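Local structure of probable enoyl-CoA hydratase/isomerase (Pseudomonas aeruginosa, 7BOR) at residues G133-E137 against I228-L233. The protein binds coenzyme A and, as a member of the crotonase family, probably acts as a delta(3)-delta(2)-enoyl-CoA isomerase. Sequence-based numbering, arbitrary orientation.
Sequences GLTPE and IFSTRL
In this crotonase-fold protein the loop 133-137, close to the bound coenzyme A, packs against residues 228-233 of the long helix 200-233, with Arg232 gripping the backbone of Gly133 and Phe229 turning its ring edge to the Thr135 carbonyl. The guanidinium of Arg232 meets the Gly133 carbonyl with its edge: NE donates to Gly133 O at 2.6 Å in a nearly straight bond (N-H...O 162°), and NH2 adds a weak second one to the same oxygen. That oxygen sits in the guanidinium plane, whereas NE stands above the carbonyl plane. Bending of the arginine chain at chi3 (67°) turns NE back to the loop, while Thr135 CG2 packs on Arg232 CD at 3.5 Å, the two side chains crossing nearly at right angles. Thr135 OG1 rests on the CG2 methyl of Ile228 at 3.6 Å. With CG anti to the backbone N (chi1 -163°), the Phe229 ring swings toward the loop, and Thr135 O lies in its plane, 3.2 Å from Phe229 CD1. Leu134 CB and Glu137 CB approach the same ring obliquely, and Leu134 CD2 reaches Leu233 CD2 at 3.8 Å, extending the apolar patch down the helix. Arg232 NH2 also forms a salt bridge to Glu237 OE1, and Glu137 OE1 is hydrogen-bonded to Thr109 OG1. The side chain of Leu134 lies about 4 Å from the bound coenzyme A. It also touches Ala238 of helix 236-245, so the loop between strand 124-126 and helix 140-148 packs against helices 200-233 and 236-245.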
ATOM      1  N   GLY A 133     -16.239   7.252  -8.409  1.00 28.55           N
ATOM      2  CA  GLY A 133     -16.432   6.820  -9.776  1.00 29.09           C
ATOM      3  C   GLY A 133     -15.308   5.985 -10.328  1.00 31.62           C
ATOM      4  O   GLY A 133     -15.192   5.836 -11.549  1.00 32.77           O
ATOM      5  N   LEU A 134     -14.515   5.381  -9.455  1.00 27.76           N
ATOM      6  CA  LEU A 134     -13.387   4.568  -9.840  1.00 26.28           C
ATOM      7  C   LEU A 134     -13.648   3.107  -9.476  1.00 28.26           C
ATOM      8  O   LEU A 134     -14.708   2.751  -8.976  1.00 29.95           O
ATOM      9  CB  LEU A 134     -12.120   5.131  -9.194  1.00 25.42           C
ATOM     10  CG  LEU A 134     -11.792   6.573  -9.641  1.00 31.18           C
ATOM     11  CD1 LEU A 134     -10.702   7.206  -8.767  1.00 28.14           C
ATOM     12  CD2 LEU A 134     -11.371   6.598 -11.104  1.00 29.60           C
ATOM     13  N   THR A 135     -12.650   2.271  -9.703  1.00 25.12           N
ATOM     14  CA  THR A 135     -12.797   0.826  -9.580  1.00 27.55           C
ATOM     15  C   THR A 135     -11.574   0.277  -8.834  1.00 27.36           C
ATOM     16  O   THR A 135     -10.611   1.014  -8.576  1.00 27.98           O
ATOM     17  CB  THR A 135     -12.942   0.183 -10.968  1.00 31.73           C
ATOM     18  OG1 THR A 135     -11.979   0.769 -11.850  1.00 29.01           O
ATOM     19  CG2 THR A 135     -14.330   0.377 -11.522  1.00 30.44           C
ATOM     20  N   PRO A 136     -11.567  -1.010  -8.471  1.00 26.10           N
ATOM     21  CA  PRO A 136     -10.464  -1.533  -7.661  1.00 27.37           C
ATOM     22  C   PRO A 136      -9.125  -1.488  -8.378  1.00 29.41           C
ATOM     23  O   PRO A 136      -9.031  -1.610  -9.605  1.00 32.53           O
ATOM     24  CB  PRO A 136     -10.864  -2.988  -7.367  1.00 24.34           C
ATOM     25  CG  PRO A 136     -12.348  -3.041  -7.634  1.00 29.52           C
ATOM     26  CD  PRO A 136     -12.603  -2.005  -8.725  1.00 24.51           C
ATOM     27  N   GLU A 137      -8.068  -1.429  -7.570  1.00 29.73           N
ATOM     28  CA  GLU A 137      -6.703  -1.217  -8.036  1.00 31.15           C
ATOM     29  C   GLU A 137      -5.767  -2.092  -7.205  1.00 31.31           C
ATOM     30  O   GLU A 137      -6.179  -2.718  -6.204  1.00 28.57           O
ATOM     31  CB  GLU A 137      -6.460   0.307  -8.008  1.00 33.02           C
ATOM     32  CG  GLU A 137      -5.186   0.776  -7.559  1.00 39.11           C
ATOM     33  CD  GLU A 137      -5.074   0.793  -6.077  1.00 35.55           C
ATOM     34  OE1 GLU A 137      -5.724  -0.043  -5.407  1.00 29.78           O
ATOM     35  OE2 GLU A 137      -4.283   1.631  -5.607  1.00 39.86           O
ATOM     36  N   ILE A 228      -9.141  -0.392 -16.950  1.00 37.43           N
ATOM     37  CA  ILE A 228     -10.419   0.139 -16.472  1.00 31.35           C
ATOM     38  C   ILE A 228     -10.211   1.433 -15.687  1.00 36.53           C
ATOM     39  O   ILE A 228     -10.915   2.422 -15.907  1.00 36.06           O
ATOM     40  CB  ILE A 228     -11.171  -0.905 -15.625  1.00 37.78           C
ATOM     41  CG1 ILE A 228     -11.295  -2.251 -16.379  1.00 45.58           C
ATOM     42  CG2 ILE A 228     -12.554  -0.359 -15.225  1.00 38.65           C
ATOM     43  CD1 ILE A 228     -12.223  -2.237 -17.598  1.00 49.10           C
ATOM     44  N   PHE A 229      -9.247   1.441 -14.756  1.00 34.27           N
ATOM     45  CA  PHE A 229      -9.050   2.577 -13.852  1.00 34.80           C
ATOM     46  C   PHE A 229      -8.622   3.819 -14.622  1.00 40.52           C
ATOM     47  O   PHE A 229      -9.100   4.939 -14.372  1.00 37.39           O
ATOM     48  CB  PHE A 229      -7.959   2.221 -12.834  1.00 28.57           C
ATOM     49  CG  PHE A 229      -7.909   3.103 -11.611  1.00 32.93           C
ATOM     50  CD1 PHE A 229      -8.611   2.754 -10.448  1.00 29.39           C
ATOM     51  CD2 PHE A 229      -7.079   4.212 -11.568  1.00 32.34           C
ATOM     52  CE1 PHE A 229      -8.509   3.537  -9.318  1.00 26.66           C
ATOM     53  CE2 PHE A 229      -6.981   4.992 -10.429  1.00 38.10           C
ATOM     54  CZ  PHE A 229      -7.702   4.664  -9.323  1.00 30.55           C
ATOM     55  N   SER A 230      -7.637   3.640 -15.496  1.00 38.27           N
ATOM     56  CA  SER A 230      -7.182   4.724 -16.346  1.00 41.98           C
ATOM     57  C   SER A 230      -8.333   5.278 -17.179  1.00 35.33           C
ATOM     58  O   SER A 230      -8.528   6.491 -17.270  1.00 38.22           O
ATOM     59  CB  SER A 230      -6.043   4.202 -17.228  1.00 40.88           C
ATOM     60  OG  SER A 230      -5.595   5.240 -18.076  1.00 63.99           O
ATOM     61  N   THR A 231      -9.131   4.405 -17.771  1.00 35.74           N
ATOM     62  CA  THR A 231     -10.235   4.915 -18.571  1.00 41.15           C
ATOM     63  C   THR A 231     -11.192   5.722 -17.702  1.00 37.81           C
ATOM     64  O   THR A 231     -11.623   6.824 -18.086  1.00 34.14           O
ATOM     65  CB  THR A 231     -10.962   3.766 -19.256  1.00 39.39           C
ATOM     66  OG1 THR A 231     -10.073   3.138 -20.181  1.00 42.23           O
ATOM     67  CG2 THR A 231     -12.212   4.272 -20.004  1.00 39.15           C
ATOM     68  N   ARG A 232     -11.509   5.203 -16.501  1.00 36.35           N
ATOM     69  CA  ARG A 232     -12.499   5.862 -15.654  1.00 37.52           C
ATOM     70  C   ARG A 232     -11.988   7.186 -15.151  1.00 30.88           C
ATOM     71  O   ARG A 232     -12.790   8.099 -14.907  1.00 32.38           O
ATOM     72  CB  ARG A 232     -12.904   4.969 -14.482  1.00 34.66           C
ATOM     73  CG  ARG A 232     -13.689   3.736 -14.938  1.00 37.54           C
ATOM     74  CD  ARG A 232     -14.368   3.046 -13.772  1.00 42.94           C
ATOM     75  NE  ARG A 232     -15.394   3.950 -13.286  1.00 40.09           N
ATOM     76  CZ  ARG A 232     -16.657   3.883 -13.656  1.00 39.85           C
ATOM     77  NH1 ARG A 232     -17.052   2.899 -14.445  1.00 44.92           N
ATOM     78  NH2 ARG A 232     -17.522   4.762 -13.197  1.00 39.25           N
ATOM     79  N   LEU A 233     -10.679   7.318 -14.986  1.00 33.51           N
ATOM     80  CA  LEU A 233     -10.188   8.600 -14.500  1.00 36.32           C
ATOM     81  C   LEU A 233     -10.454   9.741 -15.492  1.00 37.80           C
ATOM     82  O   LEU A 233     -10.582  10.942 -15.107  1.00 37.96           O
ATOM     83  CB  LEU A 233      -8.688   8.544 -14.256  1.00 39.07           C
ATOM     84  CG  LEU A 233      -8.190   7.991 -12.902  1.00 43.89           C
ATOM     85  CD1 LEU A 233      -6.695   7.655 -13.009  1.00 43.86           C
ATOM     86  CD2 LEU A 233      -8.456   8.955 -11.782  1.00 38.18           C
TER